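Local coordinates for protein UDP-glucose:anthocyanidin 3-O-glucosyltransferase (Clitoria ternatea, PDB 4REL) that adopts the GT-B fold of the UDP-glycosyltransferase family and holds 3,5,7-trihydroxy-2-(4-hydroxyphenyl)-4H-chromen-4-one in a pocket, at residues Pro11-Ser16 against Asp83-Thr88; Gly15-Pro20 against Asp114-Ser119; Glu287-Glu290 against Pro295-Trp298; Ile384-Val389 against Phe395-Asn400. All blocks are in the same frame, centred on the assembly; numbering follows the deposited sequence.

How the interactions relate
From the N terminus, the loop after strand 6-10 makes both early contacts. Interaction 1 brings it to helix 80-86, closing a loop of 66 residues. Interaction 2 takes the same stretch, from G15 on, to the end of strand 110-114, so the two closures overlap along the chain, share G15 and S16, and touch where F12 packs on D114 and H17. Both lie where loops leave strands of the seven-stranded sheet. Interactions 3 and 4 follow in series around the six-stranded sheet, interaction 3 closing a short helix-to-strand connection and interaction 4 a strand-to-helix one, and touch each other through A288 and F395. The two pairs stay apart, their nearest atoms about 18 Å from each other.

Interaction 1: Pro11-Ser16 against Asp83-Thr88; sequences PFPFGS and DLFLST
P13 and F85 form a buried CH-pi contact that packs the loop after strand 6-10 against helix 80-86. The two side chains come from opposite directions, and P13 CG stands almost exactly over the ring, 3.5 Å from the F85 centroid and 3° off its normal. P13 CD lies over the same face, displaced toward the rim, where it approaches F85 CE2 to 3.4 Å. The proline is presented by an inverse gamma turn centred on P13, with F14 N bonded to F12 O at 2.7 Å. This bend follows the first strand of a parallel, Rossmann-like sheet of the GT-B fold, and T42 of the adjacent strand 36-42 touches both P13 and F85. Toward the helix the phenylalanines flanking P13 present their edges. F14 CZ reaches F85 CB at 3.8 Å, F14 CG lying anti to the carbonyl carbon (chi1 -59°), while F12 CE1 makes a looser contact with L86 CD2 at 4.3 Å. Those two rings also pack on each other, F14 CD2 sitting over the centre of the F12 face. F14 touches the bound KMP as well. F85 O accepts both T88 N and T88 OG1, the hydroxyl bond measuring 2.7 Å.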
loop_
_atom_site.group_PDB
_atom_site.type_symbol
_atom_site.label_atom_id
_atom_site.label_comp_id
_atom_site.label_asym_id
_atom_site.label_seq_id
_atom_site.Cartn_x
_atom_site.Cartn_y
_atom_site.Cartn_z
ATOM N N PRO A 11 6.124 -0.844 -13.101
ATOM C CA PRO A 11 5.588 -1.238 -11.794
ATOM C C PRO A 11 6.426 -2.338 -11.175
ATOM O O PRO A 11 7.122 -3.060 -11.890
ATOM C CB PRO A 11 4.217 -1.823 -12.144
ATOM C CG PRO A 11 4.397 -2.341 -13.564
ATOM C CD PRO A 11 5.260 -1.287 -14.209
ATOM N N PHE A 12 6.353 -2.462 -9.854
ATOM C CA PHE A 12 6.700 -3.709 -9.180
ATOM C C PHE A 12 5.486 -4.588 -9.476
ATOM O O PHE A 12 4.376 -4.293 -9.035
ATOM C CB PHE A 12 6.867 -3.442 -7.683
ATOM C CG PHE A 12 7.410 -4.610 -6.898
ATOM C CD1 PHE A 12 8.628 -5.199 -7.224
ATOM C CD2 PHE A 12 6.730 -5.072 -5.787
ATOM C CE1 PHE A 12 9.131 -6.269 -6.461
ATOM C CE2 PHE A 12 7.225 -6.135 -5.026
ATOM C CZ PHE A 12 8.424 -6.726 -5.362
ATOM N N PRO A 13 5.681 -5.649 -10.276
ATOM C CA PRO A 13 4.546 -6.282 -10.969
ATOM C C PRO A 13 3.770 -7.283 -10.105
ATOM O O PRO A 13 3.524 -8.432 -10.507
ATOM C CB PRO A 13 5.221 -6.959 -12.162
ATOM C CG PRO A 13 6.578 -7.359 -11.616
ATOM C CD PRO A 13 6.979 -6.210 -10.701
ATOM N N PHE A 14 3.358 -6.815 -8.929
ATOM C CA PHE A 14 2.694 -7.659 -7.941
ATOM C C PHE A 14 1.560 -6.942 -7.236
ATOM O O PHE A 14 1.770 -5.880 -6.644
ATOM C CB PHE A 14 3.714 -8.149 -6.917
ATOM C CG PHE A 14 4.821 -8.936 -7.536
ATOM C CD1 PHE A 14 4.628 -10.274 -7.861
ATOM C CD2 PHE A 14 6.037 -8.330 -7.846
ATOM C CE1 PHE A 14 5.641 -11.009 -8.474
ATOM C CE2 PHE A 14 7.049 -9.061 -8.464
ATOM C CZ PHE A 14 6.847 -10.394 -8.775
ATOM N N GLY A 15 0.370 -7.541 -7.307
ATOM C CA GLY A 15 -0.804 -7.108 -6.558
ATOM C C GLY A 15 -0.942 -5.646 -6.176
ATOM O O GLY A 15 -1.276 -4.805 -7.009
ATOM N N SER A 16 -0.655 -5.348 -4.913
ATOM C CA SER A 16 -0.977 -4.049 -4.327
ATOM C C SER A 16 -0.163 -2.895 -4.897
ATOM O O SER A 16 -0.519 -1.731 -4.722
ATOM C CB SER A 16 -0.786 -4.102 -2.808
ATOM O OG SER A 16 0.572 -4.355 -2.483
ATOM N N ASP A 83 11.609 -12.407 -5.900
ATOM C CA ASP A 83 13.014 -12.676 -6.215
ATOM C C ASP A 83 13.207 -13.008 -7.695
ATOM O O ASP A 83 14.136 -12.511 -8.340
ATOM C CB ASP A 83 13.528 -13.865 -5.395
ATOM C CG ASP A 83 13.675 -13.559 -3.908
ATOM O OD1 ASP A 83 13.797 -12.378 -3.529
ATOM O OD2 ASP A 83 13.699 -14.522 -3.112
ATOM N N LEU A 84 12.349 -13.881 -8.222
ATOM C CA LEU A 84 12.497 -14.344 -9.604
ATOM C C LEU A 84 12.355 -13.190 -10.585
ATOM O O LEU A 84 13.136 -13.079 -11.536
ATOM C CB LEU A 84 11.508 -15.475 -9.927
ATOM C CG LEU A 84 11.821 -16.823 -9.258
ATOM C CD1 LEU A 84 10.716 -17.843 -9.518
ATOM C CD2 LEU A 84 13.165 -17.374 -9.750
ATOM N N PHE A 85 11.384 -12.312 -10.352
ATOM C CA PHE A 85 11.282 -11.127 -11.203
ATOM C C PHE A 85 12.497 -10.219 -11.050
ATOM O O PHE A 85 13.056 -9.756 -12.035
ATOM C CB PHE A 85 10.021 -10.308 -10.917
ATOM C CG PHE A 85 9.978 -9.018 -11.691
ATOM C CD1 PHE A 85 9.727 -9.030 -13.060
ATOM C CD2 PHE A 85 10.235 -7.811 -11.065
ATOM C CE1 PHE A 85 9.705 -7.854 -13.784
ATOM C CE2 PHE A 85 10.225 -6.622 -11.788
ATOM C CZ PHE A 85 9.952 -6.643 -13.145
ATOM N N LEU A 86 12.893 -9.934 -9.811
ATOM C CA LEU A 86 14.013 -9.023 -9.618
ATOM C C LEU A 86 15.288 -9.610 -10.237
ATOM O O LEU A 86 16.146 -8.862 -10.720
ATOM C CB LEU A 86 14.217 -8.690 -8.130
ATOM C CG LEU A 86 13.114 -7.865 -7.469
ATOM C CD1 LEU A 86 13.274 -7.868 -5.936
ATOM C CD2 LEU A 86 13.096 -6.438 -7.992
ATOM N N SER A 87 15.403 -10.937 -10.245
ATOM C CA SER A 87 16.605 -11.576 -10.786
ATOM C C SER A 87 16.763 -11.400 -12.296
ATOM O O SER A 87 17.840 -11.660 -12.834
ATOM C CB SER A 87 16.648 -13.068 -10.436
ATOM O OG SER A 87 15.786 -13.821 -11.280
ATOM N N THR A 88 15.712 -10.949 -12.980
ATOM C CA THR A 88 15.794 -10.771 -14.429
ATOM C C THR A 88 16.629 -9.560 -14.822
ATOM O O THR A 88 16.999 -9.421 -15.984
ATOM C CB THR A 88 14.416 -10.643 -15.105
ATOM O OG1 THR A 88 13.734 -9.501 -14.588
ATOM C CG2 THR A 88 13.572 -11.871 -14.859
#

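Interaction 2: Gly15-Pro20 against Asp114-Ser119; sequences GSHLPP and DAFVTS. With KMP (3,5,7-trihydroxy-2-(4-hydroxyphenyl)-4H-chromen-4-one), chain B.
H17 and D114 are joined by a hydrogen bond from ND1 to OD1, 2.7 Å long, beside the KMP pocket, which H17 lines. H17 CG stands beside its backbone N and opposite the carbonyl carbon (chi1 -69°), which sends the imidazole across from the short 3-10 segment toward the end of strand 110-114. D114 takes the other choice, with CG opposite its own N (chi1 -174°). Its OD1 meets the edge of the imidazole, close to the ring plane, though the nitrogen reaches it on the syn side from somewhat outside the carboxylate plane. Ring and carboxylate planes are turned 47° apart. An Asx turn holds the carboxylate, F116 N giving its hydrogen to the anti lone pair of D114 OD2 at 3.0 Å. A water bridges the two residues, donating to D114 OD1 and to H17 O, both at 2.8 Å. The F116 ring comes obliquely to the imidazole, with CE2 3.6 Å from H17 CE1, and offers its edge to KMP C9. F12 meets both rings edge-to-face. On the far edge of the imidazole, H17 NE2 and KMP O27 share a very short hydrogen bond of 2.5 Å, a length best taken with reserve, that either could donate. D114 is thus a second-shell residue: ND1 is committed as donor to OD1, which probably fixes the rotation of the imidazole, with NE2 facing the ligand oxygen.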
loop_
_atom_site.group_PDB
_atom_site.type_symbol
_atom_site.label_atom_id
_atom_site.label_comp_id
_atom_site.label_asym_id
_atom_site.label_seq_id
_atom_site.Cartn_x
_atom_site.Cartn_y
_atom_site.Cartn_z
ATOM N N GLY A 15 0.370 -7.541 -7.307
ATOM C CA GLY A 15 -0.804 -7.108 -6.558
ATOM C C GLY A 15 -0.942 -5.646 -6.176
ATOM O O GLY A 15 -1.276 -4.805 -7.009
ATOM N N SER A 16 -0.655 -5.348 -4.913
ATOM C CA SER A 16 -0.977 -4.049 -4.327
ATOM C C SER A 16 -0.163 -2.895 -4.897
ATOM O O SER A 16 -0.519 -1.731 -4.722
ATOM C CB SER A 16 -0.786 -4.102 -2.808
ATOM O OG SER A 16 0.572 -4.355 -2.483
ATOM N N HIS A 17 0.938 -3.207 -5.569
ATOM C CA HIS A 17 1.735 -2.150 -6.187
ATOM C C HIS A 17 1.192 -1.685 -7.532
ATOM O O HIS A 17 1.610 -0.647 -8.035
ATOM C CB HIS A 17 3.179 -2.605 -6.361
ATOM C CG HIS A 17 3.912 -2.747 -5.066
ATOM N ND1 HIS A 17 4.923 -1.895 -4.694
ATOM C CD2 HIS A 17 3.753 -3.628 -4.049
ATOM C CE1 HIS A 17 5.380 -2.260 -3.502
ATOM N NE2 HIS A 17 4.679 -3.297 -3.089
ATOM N N LEU A 18 0.272 -2.451 -8.106
ATOM C CA LEU A 18 -0.176 -2.194 -9.472
ATOM C C LEU A 18 -1.225 -1.076 -9.619
ATOM O O LEU A 18 -1.008 -0.125 -10.382
ATOM C CB LEU A 18 -0.607 -3.501 -10.157
ATOM C CG LEU A 18 0.586 -4.423 -10.433
ATOM C CD1 LEU A 18 0.153 -5.878 -10.608
ATOM C CD2 LEU A 18 1.340 -3.917 -11.671
ATOM N N PRO A 19 -2.357 -1.166 -8.897
ATOM C CA PRO A 19 -3.307 -0.060 -9.080
ATOM C C PRO A 19 -2.778 1.359 -8.744
ATOM O O PRO A 19 -3.087 2.283 -9.501
ATOM C CB PRO A 19 -4.484 -0.450 -8.173
ATOM C CG PRO A 19 -4.398 -1.946 -8.073
ATOM C CD PRO A 19 -2.920 -2.244 -8.057
ATOM N N PRO A 20 -1.999 1.540 -7.652
ATOM C CA PRO A 20 -1.561 2.919 -7.385
ATOM C C PRO A 20 -0.692 3.520 -8.492
ATOM O O PRO A 20 -0.782 4.730 -8.746
ATOM C CB PRO A 20 -0.732 2.793 -6.097
ATOM C CG PRO A 20 -1.197 1.527 -5.457
ATOM C CD PRO A 20 -1.592 0.613 -6.574
ATOM N N ASP A 114 8.333 1.990 -9.801
ATOM C CA ASP A 114 8.153 1.622 -8.405
ATOM C C ASP A 114 9.555 1.537 -7.809
ATOM O O ASP A 114 10.452 0.991 -8.434
ATOM C CB ASP A 114 7.448 0.265 -8.323
ATOM C CG ASP A 114 7.083 -0.119 -6.900
ATOM O OD1 ASP A 114 5.872 -0.156 -6.577
ATOM O OD2 ASP A 114 8.003 -0.375 -6.097
ATOM N N ALA A 115 9.758 2.116 -6.627
ATOM C CA ALA A 115 11.086 2.163 -6.010
ATOM C C ALA A 115 11.749 0.795 -5.859
ATOM O O ALA A 115 12.976 0.703 -5.822
ATOM C CB ALA A 115 11.017 2.868 -4.637
ATOM N N PHE A 116 10.951 -0.262 -5.726
ATOM C CA PHE A 116 11.523 -1.598 -5.527
ATOM C C PHE A 116 12.216 -2.125 -6.786
ATOM O O PHE A 116 13.045 -3.035 -6.700
ATOM C CB PHE A 116 10.468 -2.619 -5.084
ATOM C CG PHE A 116 9.972 -2.432 -3.673
ATOM C CD1 PHE A 116 10.538 -1.477 -2.832
ATOM C CD2 PHE A 116 8.929 -3.216 -3.191
ATOM C CE1 PHE A 116 10.075 -1.305 -1.528
ATOM C CE2 PHE A 116 8.458 -3.051 -1.878
ATOM C CZ PHE A 116 9.032 -2.090 -1.055
ATOM N N VAL A 117 11.855 -1.591 -7.951
ATOM C CA VAL A 117 12.493 -2.035 -9.192
ATOM C C VAL A 117 13.771 -1.231 -9.379
ATOM O O VAL A 117 13.884 -0.376 -10.259
ATOM C CB VAL A 117 11.555 -1.905 -10.409
ATOM C CG1 VAL A 117 12.181 -2.576 -11.643
ATOM C CG2 VAL A 117 10.219 -2.562 -10.095
ATOM N N THR A 118 14.750 -1.502 -8.529
ATOM C CA THR A 118 15.948 -0.672 -8.508
ATOM C C THR A 118 16.787 -0.822 -9.773
ATOM O O THR A 118 17.545 0.082 -10.119
ATOM C CB THR A 118 16.813 -0.958 -7.277
ATOM O OG1 THR A 118 17.235 -2.325 -7.319
ATOM C CG2 THR A 118 16.006 -0.709 -5.992
ATOM N N SER A 119 16.652 -1.949 -10.468
ATOM C CA SER A 119 17.361 -2.126 -11.743
ATOM C C SER A 119 16.952 -1.073 -12.780
ATOM O O SER A 119 17.700 -0.797 -13.719
ATOM C CB SER A 119 17.141 -3.530 -12.313
ATOM O OG SER A 119 17.840 -4.492 -11.541
HETATM C C1 KMP B . 8.916 -3.822 3.613
HETATM C C2 KMP B . 7.925 -3.253 2.831
HETATM C C3 KMP B . 7.193 -4.110 1.874
HETATM C C4 KMP B . 7.532 -5.544 1.783
HETATM C C5 KMP B . 8.544 -6.022 2.607
HETATM C C6 KMP B . 9.215 -5.178 3.497
HETATM C C9 KMP B . 6.121 -3.557 1.014
HETATM C C10 KMP B . 5.441 -4.486 0.083
HETATM C C11 KMP B . 5.865 -5.924 0.064
HETATM C C14 KMP B . 5.229 -6.932 -0.842
HETATM C C15 KMP B . 4.406 -6.562 -1.904
HETATM C C16 KMP B . 3.833 -7.525 -2.720
HETATM C C17 KMP B . 4.074 -8.869 -2.480
HETATM C C18 KMP B . 4.896 -9.247 -1.426
HETATM C C19 KMP B . 5.472 -8.280 -0.613
HETATM O O12 KMP B . 6.868 -6.368 0.904
HETATM O O13 KMP B . 5.813 -2.343 1.079
HETATM O O24 KMP B . 3.505 -9.811 -3.282
HETATM O O27 KMP B . 4.447 -3.992 -0.707
HETATM O O29 KMP B . 10.199 -5.702 4.279
HETATM O O30 KMP B . 7.618 -1.930 2.927
HETATM O O HOH W 1 4.263 -0.379 -8.875
#

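Interaction 3: Glu287-Glu290 against Pro295-Trp298; sequences EALE and PFVW
L289 and F296 meet through contrasting first torsions: L289 CG lies beside its backbone N, opposite the carbonyl carbon (chi1 -78°), whereas F296 CG is wedged between N and carbonyl carbon (chi1 63°), the crowded position. W298 CG stands opposite its backbone N, which carries the indole back toward the helix. The contact lies within a beta-alpha-beta crossover of the six-stranded parallel sheet, where helix 279-292 runs between strand 266-270 and strand 296-299 and packs on the latter. F296 and W298, two residues apart, both point to the helix, and V297 between them turns to the other face of the sheet and touches helix 254-259. No hydrogen bond crosses the interface; it is apolar and buried. L289 spreads its two methyls over the F296 side chain. L289 CD2 lies 4.0 Å from F296 CB. L289 CD1 makes a CH-pi contact over one face of the ring, 4.2 Å from the F296 centroid and shifted toward the rim. The indole also touches V282, V285 and A286, earlier in the same helix. From the L289 side it is approached obliquely, neither face-on nor at the edge: L289 CD1 stands 3.7 Å from W298 CE3.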
loop_
_atom_site.group_PDB
_atom_site.type_symbol
_atom_site.label_atom_id
_atom_site.label_comp_id
_atom_site.label_asym_id
_atom_site.label_seq_id
_atom_site.Cartn_x
_atom_site.Cartn_y
_atom_site.Cartn_z
ATOM N N GLU A 287 -14.414 -16.337 16.773
ATOM C CA GLU A 287 -14.929 -16.429 18.140
ATOM C C GLU A 287 -15.214 -15.058 18.749
ATOM O O GLU A 287 -16.241 -14.858 19.411
ATOM C CB GLU A 287 -13.934 -17.184 19.026
ATOM C CG GLU A 287 -13.808 -18.647 18.668
ATOM C CD GLU A 287 -12.768 -19.356 19.501
ATOM O OE1 GLU A 287 -12.001 -18.670 20.215
ATOM O OE2 GLU A 287 -12.715 -20.601 19.440
ATOM N N ALA A 288 -14.292 -14.123 18.533
ATOM C CA ALA A 288 -14.420 -12.773 19.086
ATOM C C ALA A 288 -15.570 -12.034 18.424
ATOM O O ALA A 288 -16.348 -11.361 19.089
ATOM C CB ALA A 288 -13.132 -11.992 18.917
ATOM N N LEU A 289 -15.677 -12.156 17.109
ATOM C CA LEU A 289 -16.771 -11.495 16.403
ATOM C C LEU A 289 -18.111 -12.003 16.914
ATOM O O LEU A 289 -18.998 -11.211 17.234
ATOM C CB LEU A 289 -16.653 -11.708 14.890
ATOM C CG LEU A 289 -15.621 -10.852 14.159
ATOM C CD1 LEU A 289 -15.563 -11.244 12.680
ATOM C CD2 LEU A 289 -15.930 -9.369 14.301
ATOM N N GLU A 290 -18.252 -13.321 17.020
ATOM C CA GLU A 290 -19.510 -13.894 17.493
ATOM C C GLU A 290 -19.810 -13.469 18.928
ATOM O O GLU A 290 -20.923 -13.054 19.243
ATOM C CB GLU A 290 -19.503 -15.429 17.399
ATOM C CG GLU A 290 -20.793 -16.048 17.918
ATOM C CD GLU A 290 -20.932 -17.518 17.586
ATOM O OE1 GLU A 290 -19.980 -18.115 17.034
ATOM O OE2 GLU A 290 -22.013 -18.082 17.869
ATOM N N PRO A 295 -22.493 -6.126 14.866
ATOM C CA PRO A 295 -22.658 -6.464 13.452
ATOM C C PRO A 295 -21.311 -6.366 12.739
ATOM O O PRO A 295 -20.469 -5.556 13.108
ATOM C CB PRO A 295 -23.644 -5.411 12.944
ATOM C CG PRO A 295 -23.523 -4.269 13.902
ATOM C CD PRO A 295 -23.177 -4.871 15.233
ATOM N N PHE A 296 -21.093 -7.226 11.753
ATOM C CA PHE A 296 -19.799 -7.267 11.091
ATOM C C PHE A 296 -19.907 -7.687 9.636
ATOM O O PHE A 296 -20.844 -8.384 9.248
ATOM C CB PHE A 296 -18.833 -8.207 11.845
ATOM C CG PHE A 296 -19.280 -9.650 11.877
ATOM C CD1 PHE A 296 -18.951 -10.524 10.843
ATOM C CD2 PHE A 296 -20.017 -10.139 12.951
ATOM C CE1 PHE A 296 -19.362 -11.863 10.872
ATOM C CE2 PHE A 296 -20.423 -11.468 12.990
ATOM C CZ PHE A 296 -20.101 -12.332 11.947
ATOM N N VAL A 297 -18.951 -7.228 8.832
ATOM C CA VAL A 297 -18.751 -7.734 7.486
ATOM C C VAL A 297 -17.308 -8.205 7.440
ATOM O O VAL A 297 -16.394 -7.423 7.681
ATOM C CB VAL A 297 -18.939 -6.641 6.431
ATOM C CG1 VAL A 297 -18.661 -7.215 5.038
ATOM C CG2 VAL A 297 -20.350 -6.081 6.488
ATOM N N TRP A 298 -17.103 -9.485 7.155
ATOM C CA TRP A 298 -15.757 -10.046 7.141
ATOM C C TRP A 298 -15.457 -10.523 5.727
ATOM O O TRP A 298 -16.122 -11.433 5.217
ATOM C CB TRP A 298 -15.670 -11.203 8.145
ATOM C CG TRP A 298 -14.309 -11.830 8.337
ATOM C CD1 TRP A 298 -13.131 -11.461 7.745
ATOM C CD2 TRP A 298 -13.997 -12.936 9.200
ATOM N NE1 TRP A 298 -12.102 -12.269 8.197
ATOM C CE2 TRP A 298 -12.612 -13.187 9.078
ATOM C CE3 TRP A 298 -14.757 -13.744 10.053
ATOM C CZ2 TRP A 298 -11.973 -14.207 9.781
ATOM C CZ3 TRP A 298 -14.121 -14.762 10.749
ATOM C CH2 TRP A 298 -12.745 -14.984 10.608
#

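Interaction 4: Ile384-Val389 against Phe395-Asn400; sequences IVEGKV and FVKSLN
The ring of F395 meets V385 obliquely, with V385 CG2 4.1 Å from F395 CD1, while one of its faces is covered by L399 CD1 from the next turn of its own helix, 3.8 Å above the F395 plane and over its centre. V385 CG2 also lies 3.8 Å from S398 OG. The other flat group, the E386 carboxylate, lies against the aliphatic part of K397, E386 OE2 coming to 3.3 Å from K397 CD. E386 CG stands opposite its backbone N (chi1 -178°), reaching the carboxylate out to K397. Both chains are extended beyond CG and cross at a slant; the salt bridge from E386 OE2 to K397 NZ is long, 3.8 Å. On the backbone, E386 N gives a weak hydrogen bond to S398 OG (3.4 Å), which is itself weakly bonded to G394 O. V385 and E386 belong to a type II beta turn from V385 to K388; G387 sits at its third position, with backbone angles that call for glycine. The turn follows edge strand 382-384 of the six-stranded Rossmann-like sheet. Helix 392-403 packs on I360 of strand 359-361 through F395, S398 and L399, and on A288 of helix 279-292 through F395 and V396.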
loop_
_atom_site.group_PDB
_atom_site.type_symbol
_atom_site.label_atom_id
_atom_site.label_comp_id
_atom_site.label_asym_id
_atom_site.label_seq_id
_atom_site.Cartn_x
_atom_site.Cartn_y
_atom_site.Cartn_z
ATOM N N ILE A 384 -3.379 -1.145 18.130
ATOM C CA ILE A 384 -2.869 -2.446 17.745
ATOM C C ILE A 384 -3.605 -3.428 18.645
ATOM O O ILE A 384 -3.748 -3.173 19.846
ATOM C CB ILE A 384 -1.352 -2.534 17.959
ATOM C CG1 ILE A 384 -0.645 -1.559 17.007
ATOM C CG2 ILE A 384 -0.876 -3.979 17.781
ATOM C CD1 ILE A 384 0.855 -1.357 17.297
ATOM N N VAL A 385 -4.092 -4.529 18.073
ATOM C CA VAL A 385 -5.001 -5.403 18.795
ATOM C C VAL A 385 -4.338 -5.833 20.088
ATOM O O VAL A 385 -3.122 -6.026 20.140
ATOM C CB VAL A 385 -5.469 -6.621 17.936
ATOM C CG1 VAL A 385 -4.329 -7.622 17.741
ATOM C CG2 VAL A 385 -6.694 -7.285 18.563
ATOM N N GLU A 386 -5.131 -5.895 21.152
ATOM C CA GLU A 386 -4.604 -6.220 22.466
ATOM C C GLU A 386 -4.058 -7.636 22.399
ATOM O O GLU A 386 -4.791 -8.567 22.054
ATOM C CB GLU A 386 -5.706 -6.108 23.521
ATOM C CG GLU A 386 -5.240 -6.384 24.946
ATOM C CD GLU A 386 -6.350 -6.189 25.968
ATOM O OE1 GLU A 386 -7.044 -5.149 25.907
ATOM O OE2 GLU A 386 -6.531 -7.079 26.829
ATOM N N GLY A 387 -2.765 -7.782 22.680
ATOM C CA GLY A 387 -2.087 -9.061 22.561
ATOM C C GLY A 387 -1.091 -9.124 21.410
ATOM O O GLY A 387 -0.196 -9.975 21.405
ATOM N N LYS A 388 -1.264 -8.228 20.436
ATOM C CA LYS A 388 -0.433 -8.140 19.227
ATOM C C LYS A 388 -0.692 -9.259 18.219
ATOM O O LYS A 388 -0.160 -9.257 17.107
ATOM C CB LYS A 388 1.057 -8.030 19.565
ATOM C CG LYS A 388 1.381 -6.884 20.510
ATOM C CD LYS A 388 2.822 -6.947 20.993
ATOM C CE LYS A 388 3.095 -5.886 22.052
ATOM N NZ LYS A 388 4.549 -5.744 22.352
ATOM N N VAL A 389 -1.497 -10.231 18.633
ATOM C CA VAL A 389 -1.999 -11.265 17.747
ATOM C C VAL A 389 -3.474 -11.389 18.086
ATOM O O VAL A 389 -3.892 -11.018 19.189
ATOM C CB VAL A 389 -1.287 -12.628 17.968
ATOM C CG1 VAL A 389 0.190 -12.536 17.627
ATOM C CG2 VAL A 389 -1.466 -13.091 19.407
ATOM N N PHE A 395 -9.328 -9.338 21.242
ATOM C CA PHE A 395 -10.016 -8.717 20.115
ATOM C C PHE A 395 -11.394 -8.195 20.544
ATOM O O PHE A 395 -11.803 -7.112 20.120
ATOM C CB PHE A 395 -10.109 -9.729 18.965
ATOM C CG PHE A 395 -10.680 -9.178 17.685
ATOM C CD1 PHE A 395 -10.620 -7.828 17.384
ATOM C CD2 PHE A 395 -11.269 -10.036 16.776
ATOM C CE1 PHE A 395 -11.155 -7.349 16.208
ATOM C CE2 PHE A 395 -11.807 -9.566 15.592
ATOM C CZ PHE A 395 -11.748 -8.219 15.305
ATOM N N VAL A 396 -12.099 -8.947 21.389
ATOM C CA VAL A 396 -13.371 -8.466 21.928
ATOM C C VAL A 396 -13.160 -7.139 22.649
ATOM O O VAL A 396 -13.948 -6.207 22.489
ATOM C CB VAL A 396 -14.026 -9.495 22.896
ATOM C CG1 VAL A 396 -15.129 -8.843 23.721
ATOM C CG2 VAL A 396 -14.590 -10.670 22.122
ATOM N N LYS A 397 -12.093 -7.050 23.445
ATOM C CA LYS A 397 -11.802 -5.807 24.155
ATOM C C LYS A 397 -11.540 -4.657 23.188
ATOM O O LYS A 397 -12.057 -3.567 23.391
ATOM C CB LYS A 397 -10.643 -5.981 25.145
ATOM C CG LYS A 397 -11.015 -6.854 26.347
ATOM C CD LYS A 397 -9.830 -7.100 27.272
ATOM C CE LYS A 397 -10.210 -8.066 28.397
ATOM N NZ LYS A 397 -9.097 -8.273 29.365
ATOM N N SER A 398 -10.775 -4.907 22.125
ATOM C CA SER A 398 -10.486 -3.852 21.147
ATOM C C SER A 398 -11.751 -3.404 20.420
ATOM O O SER A 398 -11.933 -2.209 20.154
ATOM C CB SER A 398 -9.428 -4.309 20.141
ATOM O OG SER A 398 -8.191 -4.539 20.805
ATOM N N LEU A 399 -12.616 -4.363 20.090
ATOM C CA LEU A 399 -13.874 -4.051 19.412
ATOM C C LEU A 399 -14.737 -3.170 20.296
ATOM O O LEU A 399 -15.312 -2.190 19.827
ATOM C CB LEU A 399 -14.630 -5.333 19.041
ATOM C CG LEU A 399 -14.060 -6.137 17.869
ATOM C CD1 LEU A 399 -14.650 -7.542 17.829
ATOM C CD2 LEU A 399 -14.386 -5.414 16.585
ATOM N N ASN A 400 -14.818 -3.497 21.586
ATOM C CA ASN A 400 -15.625 -2.680 22.488
ATOM C C ASN A 400 -15.075 -1.276 22.671
ATOM O O ASN A 400 -15.831 -0.300 22.688
ATOM C CB ASN A 400 -15.789 -3.365 23.846
ATOM C CG ASN A 400 -16.920 -4.370 23.850
ATOM O OD1 ASN A 400 -18.082 -4.014 24.058
ATOM N ND2 ASN A 400 -16.588 -5.632 23.626
#